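Local structure of trwC protein (Escherichia coli, 1S6M) at residues R124-Q129 with I137-N142; E35-G40 with I145-H150; R156-H161 with E230-R235. The protein probably cuts and rejoins plasmid DNA at the transfer origin during conjugation, this chain being the metal-binding relaxase part of a longer relaxase-helicase. One frame throughout, in Å; residues are numbered along the deposited sequence.

Interaction 1. Residues R124-Q129 with I137-N142. With nucleotides of chain A.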
loop_
_atom_site.group_PDB
_atom_site.type_symbol
_atom_site.label_atom_id
_atom_site.label_comp_id
_atom_site.label_asym_id
_atom_site.label_seq_id
_atom_site.Cartn_x
_atom_site.Cartn_y
_atom_site.Cartn_z
ATOM N N ARG B 124 11.825 12.805 2.279
ATOM C CA ARG B 124 12.002 12.613 3.719
ATOM C C ARG B 124 12.971 11.476 4.087
ATOM O O ARG B 124 13.111 11.133 5.260
ATOM C CB ARG B 124 10.636 12.374 4.389
ATOM C CG ARG B 124 9.739 13.618 4.505
ATOM C CD ARG B 124 8.290 13.217 4.786
ATOM N NE ARG B 124 7.398 14.339 5.097
ATOM C CZ ARG B 124 6.934 15.216 4.209
ATOM N NH1 ARG B 124 7.269 15.127 2.927
ATOM N NH2 ARG B 124 6.115 16.180 4.606
ATOM N N ALA B 125 13.638 10.894 3.095
ATOM C CA ALA B 125 14.604 9.814 3.350
ATOM C C ALA B 125 15.842 10.332 4.101
ATOM O O ALA B 125 16.440 11.336 3.703
ATOM C CB ALA B 125 15.032 9.173 2.022
ATOM N N GLN B 126 16.226 9.642 5.173
ATOM C CA GLN B 126 17.382 10.034 5.977
ATOM C C GLN B 126 18.301 8.859 6.353
ATOM O O GLN B 126 17.939 7.684 6.206
ATOM C CB GLN B 126 16.926 10.728 7.273
ATOM C CG GLN B 126 16.024 11.938 7.081
ATOM C CD GLN B 126 15.912 12.795 8.337
ATOM O OE1 GLN B 126 15.526 12.315 9.409
ATOM N NE2 GLN B 126 16.255 14.078 8.205
ATOM N N ALA B 127 19.491 9.202 6.845
ATOM C CA ALA B 127 20.488 8.223 7.277
ATOM C C ALA B 127 21.353 8.878 8.351
ATOM O O ALA B 127 21.357 10.102 8.488
ATOM C CB ALA B 127 21.362 7.797 6.098
ATOM N N ARG B 128 22.076 8.073 9.119
ATOM C CA ARG B 128 22.948 8.603 10.156
ATOM C C ARG B 128 24.420 8.485 9.730
ATOM O O ARG B 128 24.749 7.763 8.786
ATOM C CB ARG B 128 22.720 7.854 11.479
ATOM C CG ARG B 128 21.504 8.327 12.277
ATOM C CD ARG B 128 21.266 7.500 13.547
ATOM N NE ARG B 128 20.744 6.170 13.246
ATOM C CZ ARG B 128 20.453 5.249 14.158
ATOM N NH1 ARG B 128 19.976 4.064 13.781
ATOM N NH2 ARG B 128 20.639 5.503 15.446
ATOM N N GLN B 129 25.291 9.228 10.404
ATOM C CA GLN B 129 26.728 9.184 10.142
ATOM C C GLN B 129 27.452 9.716 11.357
ATOM O O GLN B 129 27.120 10.788 11.874
ATOM C CB GLN B 129 27.143 10.004 8.909
ATOM C CG GLN B 129 28.674 10.041 8.740
ATOM C CD GLN B 129 29.147 10.520 7.379
ATOM O OE1 GLN B 129 30.349 10.576 7.123
ATOM N NE2 GLN B 129 28.213 10.861 6.501
ATOM N N ILE B 137 22.427 13.471 11.786
ATOM C CA ILE B 137 21.336 12.970 10.956
ATOM C C ILE B 137 21.347 13.753 9.647
ATOM O O ILE B 137 21.277 14.986 9.642
ATOM C CB ILE B 137 19.977 13.166 11.650
ATOM C CG1 ILE B 137 19.978 12.447 13.000
ATOM C CG2 ILE B 137 18.854 12.638 10.760
ATOM C CD1 ILE B 137 18.805 12.808 13.878
ATOM N N GLU B 138 21.426 13.033 8.536
ATOM C CA GLU B 138 21.482 13.654 7.221
ATOM C C GLU B 138 20.246 13.390 6.361
ATOM O O GLU B 138 19.799 12.252 6.247
ATOM C CB GLU B 138 22.731 13.140 6.501
ATOM C CG GLU B 138 22.764 13.355 5.000
ATOM C CD GLU B 138 23.996 12.728 4.371
ATOM O OE1 GLU B 138 24.934 12.394 5.132
ATOM O OE2 GLU B 138 24.034 12.579 3.128
ATOM N N THR B 139 19.690 14.436 5.759
ATOM C CA THR B 139 18.542 14.244 4.882
ATOM C C THR B 139 19.136 13.822 3.556
ATOM O O THR B 139 19.804 14.594 2.857
ATOM C CB THR B 139 17.698 15.508 4.702
ATOM O OG1 THR B 139 16.996 15.777 5.921
ATOM C CG2 THR B 139 16.682 15.300 3.588
ATOM N N THR B 140 18.866 12.566 3.243
ATOM C CA THR B 140 19.360 11.853 2.080
ATOM C C THR B 140 18.662 12.053 0.721
ATOM O O THR B 140 19.317 12.081 -0.327
ATOM C CB THR B 140 19.394 10.365 2.473
ATOM O OG1 THR B 140 20.755 9.935 2.609
ATOM C CG2 THR B 140 18.645 9.536 1.495
ATOM N N GLY B 141 17.339 12.157 0.736
ATOM C CA GLY B 141 16.597 12.368 -0.497
ATOM C C GLY B 141 16.472 11.259 -1.540
ATOM O O GLY B 141 15.990 11.526 -2.648
ATOM N N ASN B 142 16.898 10.034 -1.239
ATOM C CA ASN B 142 16.762 8.968 -2.238
ATOM C C ASN B 142 16.324 7.615 -1.665
ATOM O O ASN B 142 16.724 7.233 -0.566
ATOM C CB ASN B 142 18.063 8.824 -3.040
ATOM C CG ASN B 142 19.225 8.344 -2.199
ATOM O OD1 ASN B 142 19.485 7.143 -2.105
ATOM N ND2 ASN B 142 19.931 9.280 -1.576
ATOM P P DG A 15 18.349 -1.160 11.369
ATOM O OP1 DG A 15 17.769 -1.883 10.207
ATOM O OP2 DG A 15 18.212 0.310 11.439
ATOM O "O5'" DG A 15 17.633 -1.712 12.682
ATOM C "C5'" DG A 15 17.602 -3.101 13.060
ATOM C "C4'" DG A 15 17.363 -3.187 14.541
ATOM O "O4'" DG A 15 18.276 -2.264 15.152
ATOM C "C3'" DG A 15 15.968 -2.773 15.026
ATOM O "O3'" DG A 15 15.375 -3.994 15.474
ATOM C "C2'" DG A 15 16.240 -2.059 16.341
ATOM C "C1'" DG A 15 17.685 -1.630 16.261
ATOM N N9 DG A 15 18.083 -0.220 16.223
ATOM C C8 DG A 15 18.066 0.665 15.181
ATOM N N7 DG A 15 18.759 1.749 15.439
ATOM C C5 DG A 15 19.188 1.567 16.739
ATOM C C6 DG A 15 20.008 2.369 17.580
ATOM O O6 DG A 15 20.567 3.439 17.315
ATOM N N1 DG A 15 20.168 1.793 18.840
ATOM C C2 DG A 15 19.618 0.591 19.239
ATOM N N2 DG A 15 19.859 0.175 20.490
ATOM N N3 DG A 15 18.879 -0.157 18.465
ATOM C C4 DG A 15 18.713 0.376 17.257
#
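A beta hairpin, strands 126-131 and 134-139, carries an arginine into the bound DNA, and this contact covers the end of it that joins the body of the domain. Ala127 and Glu138 form an antiparallel hydrogen-bonded pair. Glu138 N meets Ala127 O at 2.9 Å, almost straight at 172°, and Ala127 N returns to Glu138 O at 3.1 Å. Gln126 with Thr139 and Arg128 with Ile137 are the flanking non-hydrogen-bonded pairs, with all four side chains on one face. Here the Gln126 chain is extended beyond CG, CG sitting beside the backbone N (chi1 -56°), and it lies across its neighbours on the partner strand. Gln126 NE2 donates to Thr139 OG1 at 2.9 Å, with the hydroxyl oxygen in the amide plane, while Gln126 OE1 rests 3.6 Å from Ile137 CG2. With an alanine here, Thr139 OG1 would probably lose its amide donor and Ile137 CG2 the group lying against it. The opposite face carries Ala127 and Glu138, whose carboxylate reaches past the hairpin to Ser173 N. Where the strands run out, Ala125 O takes two donors, Thr140 N at 2.8 Å and Gly141 N at 3.2 Å, both tilted from the carbonyl plane. Gly141 adopts a positive phi (71°) in this turn away from the strand, and the Ala125 methyl packs on Thr140 CG2. On the DNA side, Arg128 bends at chi3 and brings its guanidinium edge-on to the base of DG15 of chain A. The two-point match is the classical way an arginine reads a guanine: Arg128 NH2 donates to DG15 O6 at 2.8 Å, and Arg128 NH1 to DG15 N7 at 3.1 Å.

Interaction 2. Residues E35-G40 with I145-H150. With NI (nickel (II) ion), chain C.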
loop_
_atom_site.group_PDB
_atom_site.type_symbol
_atom_site.label_atom_id
_atom_site.label_comp_id
_atom_site.label_asym_id
_atom_site.label_seq_id
_atom_site.Cartn_x
_atom_site.Cartn_y
_atom_site.Cartn_z
ATOM N N GLU B 35 6.317 -2.139 -10.678
ATOM C CA GLU B 35 7.193 -1.096 -11.199
ATOM C C GLU B 35 8.180 -0.583 -10.143
ATOM O O GLU B 35 7.864 -0.554 -8.954
ATOM C CB GLU B 35 6.317 0.060 -11.705
ATOM C CG GLU B 35 7.026 1.181 -12.446
ATOM C CD GLU B 35 6.081 2.336 -12.776
ATOM O OE1 GLU B 35 5.855 3.206 -11.905
ATOM O OE2 GLU B 35 5.548 2.363 -13.904
ATOM N N TRP B 36 9.373 -0.187 -10.582
ATOM C CA TRP B 36 10.400 0.355 -9.686
ATOM C C TRP B 36 10.200 1.876 -9.581
ATOM O O TRP B 36 9.646 2.486 -10.499
ATOM C CB TRP B 36 11.815 0.128 -10.253
ATOM C CG TRP B 36 12.367 -1.279 -10.253
ATOM C CD1 TRP B 36 12.653 -2.049 -11.355
ATOM C CD2 TRP B 36 12.801 -2.037 -9.112
ATOM N NE1 TRP B 36 13.254 -3.224 -10.968
ATOM C CE2 TRP B 36 13.365 -3.241 -9.601
ATOM C CE3 TRP B 36 12.794 -1.804 -7.730
ATOM C CZ2 TRP B 36 13.891 -4.222 -8.750
ATOM C CZ3 TRP B 36 13.316 -2.771 -6.887
ATOM C CH2 TRP B 36 13.870 -3.964 -7.400
ATOM N N GLN B 37 10.640 2.482 -8.473
ATOM C CA GLN B 37 10.568 3.940 -8.323
ATOM C C GLN B 37 11.640 4.456 -7.377
ATOM O O GLN B 37 12.016 3.769 -6.427
ATOM C CB GLN B 37 9.200 4.432 -7.815
ATOM C CG GLN B 37 9.088 5.969 -7.957
ATOM C CD GLN B 37 7.760 6.571 -7.519
ATOM O OE1 GLN B 37 6.690 5.974 -7.679
ATOM N NE2 GLN B 37 7.823 7.786 -6.988
ATOM N N GLY B 38 12.138 5.662 -7.646
ATOM C CA GLY B 38 13.143 6.254 -6.774
ATOM C C GLY B 38 14.462 6.655 -7.407
ATOM O O GLY B 38 14.883 6.072 -8.411
ATOM N N LYS B 39 15.118 7.657 -6.824
ATOM C CA LYS B 39 16.405 8.115 -7.337
ATOM C C LYS B 39 17.408 7.020 -7.023
ATOM O O LYS B 39 18.332 6.770 -7.795
ATOM C CB LYS B 39 16.852 9.413 -6.657
ATOM C CG LYS B 39 15.906 10.605 -6.811
ATOM C CD LYS B 39 16.592 11.879 -6.301
ATOM C CE LYS B 39 15.641 13.074 -6.185
ATOM N NZ LYS B 39 15.059 13.512 -7.482
ATOM N N GLY B 40 17.218 6.372 -5.877
ATOM C CA GLY B 40 18.107 5.298 -5.473
ATOM C C GLY B 40 18.035 4.136 -6.449
ATOM O O GLY B 40 19.029 3.449 -6.687
ATOM N N ILE B 145 12.400 1.689 -4.322
ATOM C CA ILE B 145 11.050 1.173 -4.056
ATOM C C ILE B 145 10.470 0.187 -5.067
ATOM O O ILE B 145 10.525 0.427 -6.271
ATOM C CB ILE B 145 10.033 2.329 -3.973
ATOM C CG1 ILE B 145 10.643 3.521 -3.228
ATOM C CG2 ILE B 145 8.767 1.861 -3.264
ATOM C CD1 ILE B 145 9.832 4.816 -3.374
ATOM N N GLY B 146 9.877 -0.900 -4.563
ATOM C CA GLY B 146 9.237 -1.883 -5.430
ATOM C C GLY B 146 7.722 -1.733 -5.287
ATOM O O GLY B 146 7.191 -1.935 -4.197
ATOM N N LYS B 147 7.023 -1.380 -6.365
ATOM C CA LYS B 147 5.571 -1.176 -6.307
ATOM C C LYS B 147 4.737 -2.316 -6.906
ATOM O O LYS B 147 4.930 -2.707 -8.057
ATOM C CB LYS B 147 5.196 0.142 -6.998
ATOM C CG LYS B 147 5.904 1.387 -6.436
ATOM C CD LYS B 147 5.413 2.688 -7.100
ATOM C CE LYS B 147 5.682 2.678 -8.597
ATOM N NZ LYS B 147 5.403 3.974 -9.294
ATOM N N PHE B 148 3.795 -2.833 -6.121
ATOM C CA PHE B 148 2.942 -3.928 -6.570
ATOM C C PHE B 148 1.461 -3.575 -6.451
ATOM O O PHE B 148 0.956 -3.409 -5.342
ATOM C CB PHE B 148 3.248 -5.191 -5.751
ATOM C CG PHE B 148 4.711 -5.571 -5.736
ATOM C CD1 PHE B 148 5.572 -5.058 -4.766
ATOM C CD2 PHE B 148 5.238 -6.412 -6.722
ATOM C CE1 PHE B 148 6.934 -5.380 -4.768
ATOM C CE2 PHE B 148 6.598 -6.741 -6.736
ATOM C CZ PHE B 148 7.450 -6.219 -5.758
ATOM N N ARG B 149 0.780 -3.458 -7.593
ATOM C CA ARG B 149 -0.650 -3.136 -7.641
ATOM C C ARG B 149 -1.505 -4.421 -7.609
ATOM O O ARG B 149 -1.250 -5.356 -8.366
ATOM C CB ARG B 149 -0.963 -2.336 -8.914
ATOM C CG ARG B 149 -2.348 -1.686 -8.936
ATOM C CD ARG B 149 -2.584 -0.921 -10.237
ATOM N NE ARG B 149 -2.612 -1.819 -11.385
ATOM C CZ ARG B 149 -2.071 -1.548 -12.570
ATOM N NH1 ARG B 149 -2.149 -2.434 -13.552
ATOM N NH2 ARG B 149 -1.450 -0.394 -12.773
ATOM N N HIS B 150 -2.513 -4.442 -6.734
ATOM C CA HIS B 150 -3.422 -5.578 -6.543
ATOM C C HIS B 150 -4.877 -5.156 -6.812
ATOM O O HIS B 150 -5.188 -3.965 -6.826
ATOM C CB HIS B 150 -3.269 -6.136 -5.103
ATOM C CG HIS B 150 -1.965 -6.838 -4.867
ATOM N ND1 HIS B 150 -1.569 -7.315 -3.624
ATOM C CD2 HIS B 150 -0.992 -7.119 -5.771
ATOM C CE1 HIS B 150 -0.367 -7.871 -3.795
ATOM N NE2 HIS B 150 0.005 -7.770 -5.079
HETATM NI NI NI C . -2.516 -6.933 -1.744
HETATM O O HOH W 1 -3.305 -7.037 0.367
HETATM O O HOH W 2 -1.269 -8.670 -0.966
#
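Strand 34-37 lies at one edge of the five-stranded antiparallel sheet that forms the core of the relaxase fold, and here Trp36 and Gly146 face each other across its join with strand 145-152. Two hydrogen-bonded pairs frame them. Glu35 and Lys147 exchange backbone bonds, Lys147 N to Glu35 O being 2.8 Å, and Gln37 and Ile145 do the same. On the tightly packed side the Trp36 indole is buried, with Trp36 CE3 at its edge 3.5 Å from Ile145 O; Leu46 and Val50 also lie against this side chain. Ile145 O receives Gln37 N at 3.0 Å and is also approached by Trp36 CA in a CA-H...O contact. The opposite face, with Glu35, Gln37 and Lys147, is more polar and partly exposed, though Ile145 on it is buried and Leu118 of helix 104-122 touches Gln37 and Lys147. Lys147 leaves its strand with CG beside the backbone N and kinks at chi3 (-61°), and the turn carries NZ over the edge strand between Glu35 and Gln37. There Lys147 NZ forms a salt bridge with Glu35 OE1 at 2.8 Å, met nearly along the C-O axis, and donates to Gln37 OE1 at 2.9 Å on a lone pair. Gln37 NE2 is turned instead to Ala115 O of helix 104-122. Farther along strand 145-152, His150 ND1 binds the nickel ion at 2.1 Å, with His161, His163 and two waters as the other ligands; its NE2 is hydrogen-bonded to Tyr18 O. One ammonium thus ties two side chains of the edge strand to its neighbour, and the adjoining carboxylate and amide oxygen would be expected to keep Lys147 charged.

Interaction 3. Residues R156-H161 with E230-R235. With NI (nickel (II) ion), chain C; nucleotides of chain A.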
loop_
_atom_site.group_PDB
_atom_site.type_symbol
_atom_site.label_atom_id
_atom_site.label_comp_id
_atom_site.label_asym_id
_atom_site.label_seq_id
_atom_site.Cartn_x
_atom_site.Cartn_y
_atom_site.Cartn_z
ATOM N N ARG B 156 -12.418 -11.528 -1.713
ATOM C CA ARG B 156 -12.591 -11.372 -3.155
ATOM C C ARG B 156 -13.506 -10.261 -3.685
ATOM O O ARG B 156 -14.056 -10.372 -4.778
ATOM C CB ARG B 156 -12.974 -12.721 -3.786
ATOM C CG ARG B 156 -11.891 -13.796 -3.649
ATOM C CD ARG B 156 -10.539 -13.329 -4.226
ATOM N NE ARG B 156 -9.459 -14.266 -3.950
ATOM C CZ ARG B 156 -8.210 -14.133 -4.410
ATOM N N ASP B 157 -13.658 -9.190 -2.914
ATOM C CA ASP B 157 -14.443 -8.036 -3.355
ATOM C C ASP B 157 -13.453 -7.179 -4.162
ATOM O O ASP B 157 -12.241 -7.370 -4.061
ATOM C CB ASP B 157 -14.931 -7.186 -2.168
ATOM C CG ASP B 157 -16.181 -7.744 -1.492
ATOM O OD1 ASP B 157 -17.148 -8.062 -2.208
ATOM O OD2 ASP B 157 -16.207 -7.838 -0.242
ATOM N N PRO B 158 -13.954 -6.245 -4.987
ATOM C CA PRO B 158 -13.038 -5.391 -5.762
ATOM C C PRO B 158 -12.316 -4.533 -4.719
ATOM O O PRO B 158 -12.965 -4.002 -3.826
ATOM C CB PRO B 158 -13.986 -4.560 -6.624
ATOM C CG PRO B 158 -15.162 -5.457 -6.805
ATOM C CD PRO B 158 -15.347 -6.041 -5.415
ATOM N N GLN B 159 -10.995 -4.403 -4.816
ATOM C CA GLN B 159 -10.237 -3.632 -3.822
ATOM C C GLN B 159 -8.906 -3.131 -4.398
ATOM O O GLN B 159 -7.852 -3.738 -4.203
ATOM C CB GLN B 159 -9.998 -4.525 -2.588
ATOM C CG GLN B 159 -9.236 -3.907 -1.421
ATOM C CD GLN B 159 -9.940 -2.715 -0.793
ATOM O OE1 GLN B 159 -11.128 -2.489 -1.017
ATOM N NE2 GLN B 159 -9.207 -1.952 0.011
ATOM N N LEU B 160 -8.966 -2.020 -5.122
ATOM C CA LEU B 160 -7.776 -1.441 -5.746
ATOM C C LEU B 160 -6.769 -0.924 -4.727
ATOM O O LEU B 160 -7.073 -0.028 -3.945
ATOM C CB LEU B 160 -8.185 -0.299 -6.684
ATOM C CG LEU B 160 -7.102 0.382 -7.528
ATOM C CD1 LEU B 160 -6.399 -0.657 -8.401
ATOM C CD2 LEU B 160 -7.746 1.465 -8.401
ATOM N N HIS B 161 -5.569 -1.488 -4.735
ATOM C CA HIS B 161 -4.529 -1.043 -3.818
ATOM C C HIS B 161 -3.131 -1.323 -4.346
ATOM O O HIS B 161 -2.952 -2.133 -5.254
ATOM C CB HIS B 161 -4.695 -1.680 -2.423
ATOM C CG HIS B 161 -4.536 -3.172 -2.391
ATOM N ND1 HIS B 161 -5.539 -4.061 -2.733
ATOM C CD2 HIS B 161 -3.474 -3.926 -1.981
ATOM C CE1 HIS B 161 -5.088 -5.301 -2.521
ATOM N NE2 HIS B 161 -3.856 -5.255 -2.071
ATOM N N GLU B 230 -21.406 -1.034 1.072
ATOM C CA GLU B 230 -21.350 -2.119 2.048
ATOM C C GLU B 230 -21.601 -3.487 1.415
ATOM O O GLU B 230 -21.115 -4.496 1.913
ATOM C CB GLU B 230 -22.341 -1.851 3.189
ATOM C CG GLU B 230 -21.887 -0.693 4.085
ATOM C CD GLU B 230 -22.987 -0.118 4.958
ATOM O OE1 GLU B 230 -24.174 -0.400 4.700
ATOM O OE2 GLU B 230 -22.661 0.641 5.897
ATOM N N GLY B 231 -22.332 -3.511 0.303
ATOM C CA GLY B 231 -22.604 -4.758 -0.390
ATOM C C GLY B 231 -21.350 -5.348 -1.021
ATOM O O GLY B 231 -21.348 -6.503 -1.421
ATOM N N PHE B 232 -20.286 -4.548 -1.113
ATOM C CA PHE B 232 -19.005 -4.980 -1.678
ATOM C C PHE B 232 -17.891 -4.814 -0.630
ATOM O O PHE B 232 -16.712 -4.661 -0.972
ATOM C CB PHE B 232 -18.652 -4.148 -2.925
ATOM C CG PHE B 232 -19.292 -4.632 -4.208
ATOM C CD1 PHE B 232 -20.362 -3.950 -4.774
ATOM C CD2 PHE B 232 -18.810 -5.769 -4.849
ATOM C CE1 PHE B 232 -20.929 -4.380 -5.974
ATOM C CE2 PHE B 232 -19.363 -6.205 -6.040
ATOM C CZ PHE B 232 -20.433 -5.514 -6.604
ATOM N N SER B 233 -18.269 -4.828 0.644
ATOM C CA SER B 233 -17.306 -4.691 1.738
ATOM C C SER B 233 -17.500 -5.805 2.772
ATOM O O SER B 233 -17.891 -5.539 3.910
ATOM C CB SER B 233 -17.469 -3.324 2.427
ATOM O OG SER B 233 -17.220 -2.243 1.541
ATOM N N LYS B 234 -17.209 -7.043 2.384
ATOM C CA LYS B 234 -17.393 -8.190 3.278
ATOM C C LYS B 234 -16.490 -8.183 4.505
ATOM O O LYS B 234 -16.939 -8.503 5.606
ATOM C CB LYS B 234 -17.210 -9.512 2.510
ATOM C CG LYS B 234 -18.374 -9.855 1.587
ATOM C CD LYS B 234 -18.076 -11.071 0.708
ATOM C CE LYS B 234 -19.251 -11.384 -0.213
ATOM N NZ LYS B 234 -18.927 -12.422 -1.241
ATOM N N ARG B 235 -15.221 -7.838 4.322
ATOM C CA ARG B 235 -14.304 -7.799 5.454
ATOM C C ARG B 235 -14.785 -6.796 6.503
ATOM O O ARG B 235 -14.711 -7.070 7.696
ATOM C CB ARG B 235 -12.892 -7.459 4.983
ATOM C CG ARG B 235 -12.211 -8.602 4.238
ATOM C CD ARG B 235 -11.829 -9.742 5.188
ATOM N NE ARG B 235 -10.796 -9.336 6.139
ATOM C CZ ARG B 235 -10.889 -9.471 7.460
ATOM N NH1 ARG B 235 -11.972 -10.005 8.011
ATOM N NH2 ARG B 235 -9.896 -9.064 8.235
HETATM NI NI NI C . -2.516 -6.933 -1.744
ATOM P P DC A 24 -13.303 -3.904 2.596
ATOM O OP1 DC A 24 -13.038 -4.700 1.375
ATOM O OP2 DC A 24 -14.362 -4.362 3.546
ATOM O "O5'" DC A 24 -11.914 -3.738 3.363
ATOM C "C5'" DC A 24 -10.639 -4.097 2.770
ATOM C "C4'" DC A 24 -9.537 -4.053 3.807
ATOM O "O4'" DC A 24 -9.756 -2.899 4.656
ATOM C "C3'" DC A 24 -9.434 -5.252 4.764
ATOM O "O3'" DC A 24 -8.281 -6.030 4.366
ATOM C "C2'" DC A 24 -8.972 -4.627 6.073
ATOM C "C1'" DC A 24 -9.375 -3.170 5.989
ATOM N N1 DC A 24 -10.382 -2.609 6.912
ATOM C C2 DC A 24 -9.979 -2.321 8.219
ATOM O O2 DC A 24 -8.857 -2.690 8.592
ATOM N N3 DC A 24 -10.814 -1.650 9.041
ATOM C C4 DC A 24 -12.023 -1.295 8.615
ATOM N N4 DC A 24 -12.789 -0.598 9.455
ATOM C C5 DC A 24 -12.493 -1.638 7.306
ATOM C C6 DC A 24 -11.647 -2.298 6.497
ATOM P P DT A 23 -15.552 2.682 4.706
ATOM O OP1 DT A 23 -16.052 3.388 3.515
ATOM O OP2 DT A 23 -16.506 2.298 5.781
ATOM O "O5'" DT A 23 -14.744 1.395 4.207
ATOM C "C5'" DT A 23 -15.367 0.327 3.425
ATOM C "C4'" DT A 23 -14.400 -0.229 2.404
ATOM O "O4'" DT A 23 -13.741 0.853 1.723
ATOM C "C3'" DT A 23 -13.315 -1.230 2.836
ATOM O "O3'" DT A 23 -13.722 -2.418 2.117
ATOM C "C2'" DT A 23 -12.119 -0.861 1.964
ATOM C "C1'" DT A 23 -12.410 0.529 1.416
ATOM N N1 DT A 23 -11.565 1.691 1.715
ATOM C C2 DT A 23 -10.215 1.652 1.536
ATOM O O2 DT A 23 -9.601 0.631 1.307
ATOM N N3 DT A 23 -9.595 2.873 1.649
ATOM C C4 DT A 23 -10.195 4.097 1.943
ATOM O O4 DT A 23 -9.526 5.109 1.944
ATOM C C5 DT A 23 -11.606 4.040 2.209
ATOM C C7 DT A 23 -12.338 5.314 2.571
ATOM C C6 DT A 23 -12.214 2.858 2.096
ATOM P P DT A 25 -7.803 -7.303 5.249
ATOM O OP1 DT A 25 -8.715 -8.440 4.933
ATOM O OP2 DT A 25 -7.669 -6.847 6.644
ATOM O "O5'" DT A 25 -6.323 -7.641 4.737
ATOM C "C5'" DT A 25 -5.408 -6.601 4.331
ATOM C "C4'" DT A 25 -3.974 -7.092 4.312
ATOM O "O4'" DT A 25 -3.188 -6.486 5.357
ATOM C "C3'" DT A 25 -3.831 -8.591 4.574
ATOM O "O3'" DT A 25 -3.907 -9.262 3.310
ATOM C "C2'" DT A 25 -2.444 -8.749 5.186
ATOM C "C1'" DT A 25 -2.158 -7.383 5.788
ATOM N N1 DT A 25 -2.005 -7.267 7.251
ATOM C C2 DT A 25 -3.016 -6.665 7.956
ATOM O O2 DT A 25 -4.062 -6.320 7.437
ATOM N N3 DT A 25 -2.749 -6.468 9.281
ATOM C C4 DT A 25 -1.604 -6.837 9.966
ATOM O O4 DT A 25 -1.495 -6.564 11.151
ATOM C C5 DT A 25 -0.610 -7.527 9.182
ATOM C C7 DT A 25 0.646 -8.007 9.851
ATOM C C6 DT A 25 -0.858 -7.714 7.883
HETATM O O HOH W 3 -13.850 -7.283 1.202
HETATM O O HOH W 4 -19.663 -8.674 -1.587
HETATM O O HOH W 1 -3.305 -7.037 0.367
HETATM O O HOH W 2 -1.269 -8.670 -0.966
#
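Asp157, just ahead of strand 158-167, reaches the N-terminus of helix 234-245, where a type I beta turn, Glu230 to Ser233, leads into the helix. Asp157 CB sits 3.3 Å from Phe232 O. Asp157 CG, swung to the side of the backbone N (chi1 -81°), lies 3.2 Å from Phe232 O. From there the carboxylate divides. OD1 accepts from water 4, which also donates to Gly231 O in the turn. Asp157 OD2 takes Lys234 N at 2.9 Å, the bond nearly straight at 169°, and accepts from water 3, whose other hydrogen goes to OP1 of DC24 of chain A. Asp157 therefore supplies an acceptor to a backbone N-H of the first helical turn, while Ser233, at the N-cap position, gives its hydroxyl to Ile229 O. The helix end would probably favour the negative charge of Asp157. Phe232 O, close to this carboxylate, is hydrogen-bonded by Lys92 NZ. Beside the aspartate, Pro158 CD packs 3.5 Å from Phe232 CD2, with Trp281 touching both side chains. The two segments also share the DNA: Gln159 NE2 donates to O2 of DT23 of chain A at 2.9 Å, and Arg235, bent at chi2 and chi3, brings NE to OP1 of DT25 of chain A at 2.6 Å.

In the fold
Interaction 3 is the buried one of the three, while interactions 1 and 2 are partly buried and interaction 1 lies farthest from the centre of the chain. Interactions 2 and 3 hold neighbouring strands of one sheet, 145-152 and 158-167; His150 N and His161 O probably hydrogen-bond between them, and both histidines bind the same nickel ion. Interaction 1 belongs to a separate hairpin, nested along the chain inside the loop closed by interaction 2, which it touches where Asn142 packs on Lys39 and Gly40. Chemistry follows place: base reading on the outlying hairpin, a salt bridge at the sheet edge, and a helix start with phosphate contacts beyond the metal site.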